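Local structure of regulator of Ty1 transposition protein 107 (Saccharomyces cerevisiae, 3T7K) at residues I144-D149 and E167-L172; Y198-T203 and I224-W229; N16-Y21 and N44-K49. The protein binds phosphorylated histone H2A through its C-terminal pair of BRCT repeats, an interaction that serves DNA damage repair. All coordinates share one frame; numbering follows the deposited sequence.

Interaction 1 (I144-D149 and E167-L172)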
loop_
_atom_site.group_PDB
_atom_site.type_symbol
_atom_site.label_atom_id
_atom_site.label_comp_id
_atom_site.label_asym_id
_atom_site.label_seq_id
_atom_site.Cartn_x
_atom_site.Cartn_y
_atom_site.Cartn_z
ATOM N N ILE C 144 16.917 -15.032 13.475
ATOM C CA ILE C 144 18.080 -15.837 13.159
ATOM C C ILE C 144 19.336 -15.244 13.759
ATOM O O ILE C 144 19.361 -14.093 14.190
ATOM C CB ILE C 144 18.311 -15.927 11.649
ATOM C CG1 ILE C 144 18.575 -14.529 11.094
ATOM C CG2 ILE C 144 17.129 -16.578 10.967
ATOM C CD1 ILE C 144 19.262 -14.528 9.755
ATOM N N ASN C 145 20.388 -16.049 13.745
ATOM C CA ASN C 145 21.698 -15.626 14.155
ATOM C C ASN C 145 22.583 -15.702 12.946
ATOM O O ASN C 145 22.553 -16.689 12.216
ATOM C CB ASN C 145 22.244 -16.572 15.242
ATOM C CG ASN C 145 21.328 -16.666 16.428
ATOM O OD1 ASN C 145 21.507 -15.963 17.424
ATOM N ND2 ASN C 145 20.321 -17.513 16.326
ATOM N N LEU C 146 23.399 -14.676 12.759
ATOM C CA LEU C 146 24.242 -14.560 11.590
ATOM C C LEU C 146 25.652 -14.307 12.084
ATOM O O LEU C 146 25.858 -13.447 12.934
ATOM C CB LEU C 146 23.748 -13.373 10.747
ATOM C CG LEU C 146 24.388 -13.067 9.395
ATOM C CD1 LEU C 146 24.151 -14.201 8.430
ATOM C CD2 LEU C 146 23.814 -11.770 8.831
ATOM N N VAL C 147 26.618 -15.060 11.568
ATOM C CA VAL C 147 27.999 -14.851 11.940
ATOM C C VAL C 147 28.494 -13.547 11.347
ATOM O O VAL C 147 28.140 -13.181 10.216
ATOM C CB VAL C 147 28.912 -16.009 11.492
ATOM C CG1 VAL C 147 28.572 -17.266 12.253
ATOM C CG2 VAL C 147 28.809 -16.229 9.987
ATOM N N ASN C 148 29.305 -12.846 12.132
ATOM C CA ASN C 148 29.787 -11.518 11.776
ATOM C C ASN C 148 30.672 -11.517 10.545
ATOM O O ASN C 148 30.817 -10.489 9.894
ATOM C CB ASN C 148 30.550 -10.890 12.950
ATOM C CG ASN C 148 30.607 -9.376 12.862
ATOM O OD1 ASN C 148 30.156 -8.788 11.884
ATOM N ND2 ASN C 148 31.164 -8.737 13.887
ATOM N N ASP C 149 31.263 -12.662 10.226
ATOM C CA ASP C 149 32.185 -12.744 9.096
ATOM C C ASP C 149 31.524 -13.234 7.812
ATOM O O ASP C 149 32.185 -13.811 6.945
ATOM C CB ASP C 149 33.390 -13.635 9.434
ATOM C CG ASP C 149 33.031 -15.107 9.513
ATOM O OD1 ASP C 149 33.939 -15.925 9.786
ATOM O OD2 ASP C 149 31.844 -15.452 9.311
ATOM N N GLU C 167 12.480 -10.902 11.026
ATOM C CA GLU C 167 12.284 -9.742 11.897
ATOM C C GLU C 167 13.502 -9.387 12.755
ATOM O O GLU C 167 13.798 -8.214 12.969
ATOM C CB GLU C 167 11.045 -9.937 12.771
ATOM C CG GLU C 167 9.755 -9.532 12.064
ATOM C CD GLU C 167 8.601 -10.476 12.338
ATOM O OE1 GLU C 167 8.467 -10.954 13.484
ATOM O OE2 GLU C 167 7.827 -10.746 11.395
ATOM N N LYS C 168 14.212 -10.393 13.251
ATOM C CA LYS C 168 15.388 -10.126 14.066
ATOM C C LYS C 168 16.624 -10.824 13.516
ATOM O O LYS C 168 16.621 -12.041 13.279
ATOM C CB LYS C 168 15.154 -10.539 15.522
ATOM C CG LYS C 168 14.081 -9.736 16.236
ATOM C CD LYS C 168 14.405 -9.612 17.722
ATOM C CE LYS C 168 13.245 -9.007 18.505
ATOM N NZ LYS C 168 13.583 -8.812 19.949
ATOM N N ILE C 169 17.676 -10.035 13.324
ATOM C CA ILE C 169 18.964 -10.517 12.862
ATOM C C ILE C 169 19.967 -10.314 13.984
ATOM O O ILE C 169 20.402 -9.193 14.240
ATOM C CB ILE C 169 19.476 -9.706 11.670
ATOM C CG1 ILE C 169 18.443 -9.692 10.538
ATOM C CG2 ILE C 169 20.811 -10.275 11.199
ATOM C CD1 ILE C 169 18.214 -11.050 9.950
ATOM N N ASN C 170 20.339 -11.400 14.647
ATOM C CA ASN C 170 21.274 -11.332 15.759
ATOM C C ASN C 170 22.665 -11.684 15.269
ATOM O O ASN C 170 22.916 -12.821 14.878
ATOM C CB ASN C 170 20.842 -12.326 16.833
ATOM C CG ASN C 170 21.759 -12.317 18.046
ATOM O OD1 ASN C 170 22.350 -11.291 18.391
ATOM N ND2 ASN C 170 21.892 -13.476 18.692
ATOM N N VAL C 171 23.578 -10.723 15.278
ATOM C CA VAL C 171 24.926 -10.997 14.790
ATOM C C VAL C 171 25.837 -11.596 15.861
ATOM O O VAL C 171 25.927 -11.091 16.983
ATOM C CB VAL C 171 25.572 -9.741 14.213
ATOM C CG1 VAL C 171 26.960 -10.065 13.682
ATOM C CG2 VAL C 171 24.685 -9.174 13.103
ATOM N N LEU C 172 26.519 -12.677 15.504
ATOM C CA LEU C 172 27.361 -13.385 16.449
ATOM C C LEU C 172 28.817 -13.230 16.061
ATOM O O LEU C 172 29.221 -13.612 14.965
ATOM C CB LEU C 172 26.996 -14.870 16.473
ATOM C CG LEU C 172 25.657 -15.277 17.079
ATOM C CD1 LEU C 172 25.443 -16.775 16.916
ATOM C CD2 LEU C 172 25.589 -14.886 18.545
#

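Interaction 2 (Y198-T203 and I224-W229)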
loop_
_atom_site.group_PDB
_atom_site.type_symbol
_atom_site.label_atom_id
_atom_site.label_comp_id
_atom_site.label_asym_id
_atom_site.label_seq_id
_atom_site.Cartn_x
_atom_site.Cartn_y
_atom_site.Cartn_z
ATOM N N TYR C 198 16.415 -22.896 16.951
ATOM C CA TYR C 198 17.610 -22.112 16.669
ATOM C C TYR C 198 17.991 -22.171 15.209
ATOM O O TYR C 198 18.166 -23.258 14.648
ATOM C CB TYR C 198 18.802 -22.613 17.479
ATOM C CG TYR C 198 18.601 -22.527 18.960
ATOM C CD1 TYR C 198 18.814 -21.335 19.639
ATOM C CD2 TYR C 198 18.197 -23.638 19.683
ATOM C CE1 TYR C 198 18.631 -21.258 21.019
ATOM C CE2 TYR C 198 18.011 -23.574 21.050
ATOM C CZ TYR C 198 18.231 -22.385 21.713
ATOM O OH TYR C 198 18.045 -22.334 23.069
ATOM N N VAL C 199 18.168 -20.998 14.619
ATOM C CA VAL C 199 18.518 -20.890 13.219
ATOM C C VAL C 199 19.755 -20.044 13.131
ATOM O O VAL C 199 19.799 -18.934 13.661
ATOM C CB VAL C 199 17.392 -20.212 12.376
ATOM C CG1 VAL C 199 17.732 -20.306 10.911
ATOM C CG2 VAL C 199 16.071 -20.890 12.633
ATOM N N LEU C 200 20.773 -20.564 12.460
ATOM C CA LEU C 200 22.035 -19.859 12.354
ATOM C C LEU C 200 22.526 -19.914 10.925
ATOM O O LEU C 200 22.387 -20.938 10.253
ATOM C CB LEU C 200 23.089 -20.479 13.283
ATOM C CG LEU C 200 22.752 -20.606 14.779
ATOM C CD1 LEU C 200 22.001 -21.913 15.089
ATOM C CD2 LEU C 200 24.017 -20.554 15.610
ATOM N N ILE C 201 23.111 -18.812 10.468
ATOM C CA ILE C 201 23.669 -18.751 9.139
ATOM C C ILE C 201 25.144 -18.640 9.382
ATOM O O ILE C 201 25.582 -17.780 10.138
ATOM C CB ILE C 201 23.201 -17.504 8.379
ATOM C CG1 ILE C 201 21.688 -17.554 8.174
ATOM C CG2 ILE C 201 23.908 -17.413 7.040
ATOM C CD1 ILE C 201 21.107 -16.293 7.505
ATOM N N VAL C 202 25.914 -19.529 8.775
ATOM C CA VAL C 202 27.322 -19.609 9.096
ATOM C C VAL C 202 28.169 -19.669 7.847
ATOM O O VAL C 202 27.654 -19.854 6.746
ATOM C CB VAL C 202 27.633 -20.835 10.006
ATOM C CG1 VAL C 202 26.903 -20.700 11.336
ATOM C CG2 VAL C 202 27.267 -22.129 9.312
ATOM N N THR C 203 29.471 -19.499 8.047
ATOM C CA THR C 203 30.471 -19.545 6.990
ATOM C C THR C 203 31.342 -20.807 7.075
ATOM O O THR C 203 31.583 -21.469 6.067
ATOM C CB THR C 203 31.403 -18.315 7.080
ATOM O OG1 THR C 203 30.660 -17.121 6.792
ATOM C CG2 THR C 203 32.560 -18.447 6.103
ATOM N N ILE C 224 17.560 -27.378 15.898
ATOM C CA ILE C 224 18.571 -26.479 15.377
ATOM C C ILE C 224 18.647 -26.618 13.875
ATOM O O ILE C 224 18.558 -27.725 13.339
ATOM C CB ILE C 224 19.966 -26.841 15.929
ATOM C CG1 ILE C 224 19.951 -26.919 17.453
ATOM C CG2 ILE C 224 21.008 -25.838 15.450
ATOM C CD1 ILE C 224 21.168 -27.653 18.035
ATOM N N LEU C 225 18.819 -25.489 13.195
ATOM C CA LEU C 225 19.061 -25.490 11.769
ATOM C C LEU C 225 20.248 -24.588 11.501
ATOM O O LEU C 225 20.257 -23.427 11.896
ATOM C CB LEU C 225 17.829 -24.981 11.018
ATOM C CG LEU C 225 18.031 -24.772 9.522
ATOM C CD1 LEU C 225 18.410 -26.080 8.845
ATOM C CD2 LEU C 225 16.753 -24.224 8.924
ATOM N N ILE C 226 21.267 -25.121 10.846
ATOM C CA ILE C 226 22.431 -24.322 10.506
ATOM C C ILE C 226 22.644 -24.421 9.006
ATOM O O ILE C 226 22.797 -25.519 8.467
ATOM C CB ILE C 226 23.682 -24.805 11.267
ATOM C CG1 ILE C 226 23.390 -24.881 12.768
ATOM C CG2 ILE C 226 24.834 -23.867 11.021
ATOM C CD1 ILE C 226 24.619 -25.230 13.620
ATOM N N VAL C 227 22.644 -23.274 8.330
ATOM C CA VAL C 227 22.744 -23.249 6.876
ATOM C C VAL C 227 23.815 -22.280 6.403
ATOM O O VAL C 227 24.316 -21.459 7.178
ATOM C CB VAL C 227 21.415 -22.789 6.234
ATOM C CG1 VAL C 227 20.283 -23.742 6.584
ATOM C CG2 VAL C 227 21.100 -21.387 6.709
ATOM N N GLU C 228 24.170 -22.386 5.128
ATOM C CA GLU C 228 25.025 -21.399 4.486
ATOM C C GLU C 228 24.160 -20.277 3.883
ATOM O O GLU C 228 22.950 -20.437 3.693
ATOM C CB GLU C 228 25.857 -22.054 3.380
ATOM C CG GLU C 228 26.663 -23.266 3.849
ATOM C CD GLU C 228 27.562 -23.861 2.773
ATOM O OE1 GLU C 228 27.161 -24.864 2.147
ATOM O OE2 GLU C 228 28.673 -23.329 2.572
ATOM N N TRP C 229 24.786 -19.145 3.590
ATOM C CA TRP C 229 24.095 -18.022 2.960
ATOM C C TRP C 229 23.391 -18.494 1.698
ATOM O O TRP C 229 22.244 -18.138 1.443
ATOM C CB TRP C 229 25.088 -16.890 2.653
ATOM C CG TRP C 229 24.550 -15.800 1.751
ATOM C CD1 TRP C 229 25.054 -15.424 0.540
ATOM C CD2 TRP C 229 23.405 -14.961 1.984
ATOM N NE1 TRP C 229 24.302 -14.404 0.010
ATOM C CE2 TRP C 229 23.286 -14.099 0.875
ATOM C CE3 TRP C 229 22.473 -14.860 3.021
ATOM C CZ2 TRP C 229 22.268 -13.142 0.770
ATOM C CZ3 TRP C 229 21.457 -13.908 2.914
ATOM C CH2 TRP C 229 21.368 -13.063 1.798
HETATM O O HOH W 1 27.523 -18.663 4.132
#

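Interaction 3 (N16-Y21 and N44-K49)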
loop_
_atom_site.group_PDB
_atom_site.type_symbol
_atom_site.label_atom_id
_atom_site.label_comp_id
_atom_site.label_asym_id
_atom_site.label_seq_id
_atom_site.Cartn_x
_atom_site.Cartn_y
_atom_site.Cartn_z
ATOM N N ASN C 16 1.707 11.215 -31.519
ATOM C CA ASN C 16 0.267 11.419 -31.359
ATOM C C ASN C 16 -0.203 11.111 -29.941
ATOM O O ASN C 16 -1.063 11.802 -29.385
ATOM C CB ASN C 16 -0.506 10.550 -32.352
ATOM C CG ASN C 16 -1.012 11.335 -33.545
ATOM O OD1 ASN C 16 -1.506 12.454 -33.403
ATOM N ND2 ASN C 16 -0.893 10.749 -34.731
ATOM N N GLU C 17 0.383 10.071 -29.359
ATOM C CA GLU C 17 -0.048 9.563 -28.072
ATOM C C GLU C 17 1.130 8.804 -27.456
ATOM O O GLU C 17 1.885 8.143 -28.170
ATOM C CB GLU C 17 -1.263 8.656 -28.291
ATOM C CG GLU C 17 -1.921 8.112 -27.048
ATOM C CD GLU C 17 -1.210 6.875 -26.505
ATOM O OE1 GLU C 17 -0.562 6.138 -27.297
ATOM O OE2 GLU C 17 -1.300 6.651 -25.280
ATOM N N LEU C 18 1.296 8.930 -26.141
ATOM C CA LEU C 18 2.370 8.246 -25.419
ATOM C C LEU C 18 1.814 7.141 -24.534
ATOM O O LEU C 18 0.809 7.345 -23.843
ATOM C CB LEU C 18 3.112 9.239 -24.533
ATOM C CG LEU C 18 3.634 10.498 -25.214
ATOM C CD1 LEU C 18 4.434 11.313 -24.202
ATOM C CD2 LEU C 18 4.490 10.104 -26.400
ATOM N N PRO C 19 2.451 5.960 -24.551
ATOM C CA PRO C 19 1.990 4.927 -23.624
ATOM C C PRO C 19 2.350 5.282 -22.198
ATOM O O PRO C 19 3.250 6.090 -21.956
ATOM C CB PRO C 19 2.779 3.692 -24.059
ATOM C CG PRO C 19 3.953 4.217 -24.771
ATOM C CD PRO C 19 3.482 5.448 -25.466
ATOM N N ASN C 20 1.643 4.681 -21.256
ATOM C CA ASN C 20 2.004 4.796 -19.856
ATOM C C ASN C 20 2.444 3.430 -19.378
ATOM O O ASN C 20 1.612 2.594 -19.039
ATOM C CB ASN C 20 0.832 5.304 -19.018
ATOM C CG ASN C 20 1.141 5.298 -17.537
ATOM O OD1 ASN C 20 2.297 5.245 -17.143
ATOM N ND2 ASN C 20 0.111 5.331 -16.711
ATOM N N TYR C 21 3.746 3.193 -19.379
ATOM C CA TYR C 21 4.263 1.885 -18.967
ATOM C C TYR C 21 4.063 1.611 -17.480
ATOM O O TYR C 21 4.045 0.464 -17.058
ATOM C CB TYR C 21 5.742 1.752 -19.332
ATOM C CG TYR C 21 5.978 1.632 -20.805
ATOM C CD1 TYR C 21 5.817 0.418 -21.456
ATOM C CD2 TYR C 21 6.344 2.735 -21.553
ATOM C CE1 TYR C 21 6.031 0.312 -22.823
ATOM C CE2 TYR C 21 6.552 2.640 -22.906
ATOM C CZ TYR C 21 6.394 1.442 -23.538
ATOM O OH TYR C 21 6.622 1.360 -24.890
ATOM N N ASN C 44 9.983 9.490 -17.696
ATOM C CA ASN C 44 8.925 9.893 -16.770
ATOM C C ASN C 44 7.661 10.264 -17.530
ATOM O O ASN C 44 6.545 9.975 -17.090
ATOM C CB ASN C 44 9.383 11.061 -15.900
ATOM C CG ASN C 44 10.830 10.921 -15.456
ATOM O OD1 ASN C 44 11.691 11.705 -15.868
ATOM N ND2 ASN C 44 11.111 9.913 -14.609
ATOM N N GLN C 45 7.828 10.886 -18.688
ATOM C CA GLN C 45 6.662 11.211 -19.508
ATOM C C GLN C 45 5.956 9.948 -19.978
ATOM O O GLN C 45 4.768 9.975 -20.273
ATOM C CB GLN C 45 7.058 12.087 -20.697
ATOM C CG GLN C 45 7.306 13.548 -20.318
ATOM C CD GLN C 45 6.293 14.064 -19.306
ATOM O OE1 GLN C 45 5.085 14.040 -19.549
ATOM N NE2 GLN C 45 6.785 14.520 -18.157
ATOM N N LEU C 46 6.690 8.837 -20.027
ATOM C CA LEU C 46 6.125 7.563 -20.448
ATOM C C LEU C 46 5.761 6.687 -19.253
ATOM O O LEU C 46 5.530 5.491 -19.406
ATOM C CB LEU C 46 7.089 6.812 -21.374
ATOM C CG LEU C 46 7.467 7.534 -22.676
ATOM C CD1 LEU C 46 8.596 6.813 -23.415
ATOM C CD2 LEU C 46 6.283 7.654 -23.580
ATOM N N GLY C 47 5.695 7.286 -18.069
ATOM C CA GLY C 47 5.334 6.546 -16.875
ATOM C C GLY C 47 6.368 5.515 -16.451
ATOM O O GLY C 47 6.016 4.463 -15.920
ATOM N N ILE C 48 7.635 5.807 -16.711
ATOM C CA ILE C 48 8.737 5.006 -16.211
ATOM C C ILE C 48 9.608 5.883 -15.300
ATOM O O ILE C 48 10.152 6.918 -15.745
ATOM C CB ILE C 48 9.624 4.505 -17.354
ATOM C CG1 ILE C 48 8.812 3.703 -18.370
ATOM C CG2 ILE C 48 10.764 3.674 -16.801
ATOM C CD1 ILE C 48 9.604 3.329 -19.595
ATOM N N LYS C 49 9.731 5.466 -14.041
ATOM C CA LYS C 49 10.545 6.150 -13.032
ATOM C C LYS C 49 11.563 5.166 -12.497
ATOM O O LYS C 49 11.202 4.030 -12.149
ATOM C CB LYS C 49 9.669 6.650 -11.875
ATOM C CG LYS C 49 8.426 7.372 -12.342
ATOM C CD LYS C 49 7.897 8.360 -11.304
ATOM C CE LYS C 49 7.083 7.689 -10.214
ATOM N NZ LYS C 49 6.301 8.703 -9.448
HETATM O O HOH W 2 2.423 8.526 -20.667
#

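Interaction 1 (I144-D149 and E167-L172)
Strands 143-147 and 168-172 are the two parallel strands of a right-handed beta-alpha-beta crossover through helix 154-163, and Asn145 and Asn170 meet across them as bridge partners. Five backbone hydrogen bonds hold the pair, from Ile144 N to Lys168 O (3.0 Å) as far as Asn148 N to Leu172 O (2.9 Å). On the face of the two asparagines the side chains lie side by side, and Asn170 ND2 donates to Asn145 OD1 at 2.8 Å. Their amide planes are 67° apart, and the bond is bent, with an N-H...O angle of 146°. Each amide has further partners: Asn170 ND2 also bonds to Asp181 O, and Asn145 ND2 to Ile183 O and Val199 O. Asparagine suits the buried place of Asn145, where the amide accepts through OD1 and donates through ND2. Beside it Leu172 CD1 packs on Asn145 CB at 3.6 Å. As in other BRCT domains, the crossover helix packs on the opposite face, which carries Ile144, Leu146 and Ile169; Leu161 meets Ile144 and Ile157 meets Leu146. Ile144 CD1 and Ile169 CD1 touch at 3.6 Å; with CG1 set between the backbone N and the carbonyl carbon (chi1 62°), Ile144 turns this methyl toward its neighbour. Leu146 CD2 rests 4.1 Å from Ile169 CG2. Beyond the last bridge, Val171 CG1 leans on Asn148 CA at 3.7 Å.

Interaction 2 (Y198-T203 and I224-W229)
Tyr198-Ile201 and Ile224-Val227 run parallel, 4.7 Å apart at closest approach and only 10° from exact alignment, with four hydrogen bonds from Leu225 N to Tyr198 O (2.7 Å) through to Val202 N to Val227 O (3.0 Å). Helix 205-218 makes the connection between the strands, completing a beta-alpha-beta unit of the BRCT fold. On the face that this helix covers, Leu200 and Ile226 lie side by side, with Leu200 CD1 4.0 Å from Ile226 CG1; the same methyl reaches back to Ile224 CG2. Tyr198 stands at the end of this row and carries its hydroxyl on to Asp219. Further along, Val202 CG2 is pressed against Ile226 CG2 at 3.4 Å, tighter than usual for two carbons. With CG1 anti to the carbonyl carbon (Val202 chi1 -62°), CG2 falls between the backbone N and the carbonyl carbon and meets the isoleucine. On the other face Ile201 and Val227 cross at a slant, with Ile201 CG1 4.1 Å from Val227 CG2. The beta-branched valines and isoleucines suit a strand, their stiff side chains filling the space beside an extended backbone. Where the strands part, a water donates to Val202 O at 2.9 Å and accepts from Trp229 N at 2.8 Å. Trp229 itself packs on helix 154-163 and on an apolar side chain of the bound peptide. Backbone polarity is thus met by strand pairing and, at the parting, by water, leaving the side chains to join through apolar packing alone.

Interaction 3 (N16-Y21 and N44-K49)
Leu18 and Leu46 cross at about a right angle, with Leu46 CD2 against Leu18 CB at 3.7 Å. The same methyl lies 4.0 Å from Pro19 CD, so it rests against two successive residues of the loop. Here Pro19 and Leu46 run side by side, and the proline offers a rigid apolar flank. Two residues on from Pro19, Tyr21 CB meets Ile48 CG1 at 3.8 Å, the two side chains pointing the same way, while Leu46 O stands at the edge of the ring near CD2. With CG anti to the carbonyl carbon (chi1 -70°), the phenol extends beside Ile48, Tyr21 CD2 lying 3.8 Å from Ile48 CD1, and its hydroxyl bonds to Ile111 O. Replacing Tyr21 with alanine would keep CB but is likely to strip the ring from Ile48 CD1 and leave Ile111 O without its hydroxyl partner. Tyr21 N donates to Leu46 O at 2.9 Å, tying the loop to the first residue beyond helix 37-45. A water bridges Pro19 O and Gln45 O, donating to both and so answering a carbonyl left at the helix end. Gly47 is the C-prime residue of the Schellman motif that closes this helix. With Asn20 OD1 3.3 Å from Gly47 CA, a CB here would collide with that oxygen, and the positive phi also suits glycine. The loop thus settles where helix 37-45 turns into edge strand 48-50, and helix 90-99 packs over the contact: Phe91 meets the Tyr21 ring edge-to-face, Leu95 touches both Tyr21 and Ile48, and Ile99 packs on Leu46.

In the fold
Interactions 1 and 2 belong to one sheet of the second BRCT repeat, whereas interaction 3 lies in the first, about 43 and 46 Å away from them between centres. Strands 143-147 and 198-201 are neighbours, so the first two contacts touch: Asn145 O lies 2.8 Å from Ile201 N, a probable hydrogen bond, and Ile144 packs against Ile201. Interaction 2 is buried in the middle of the sheet and its side chains meet through hydrocarbon alone. Interaction 1, at the outermost strand, is only partly buried and adds a polar amide pair. Interaction 3, also partly buried, pairs no strands; one backbone bond, a water and apolar packing fasten a loop to a helix end.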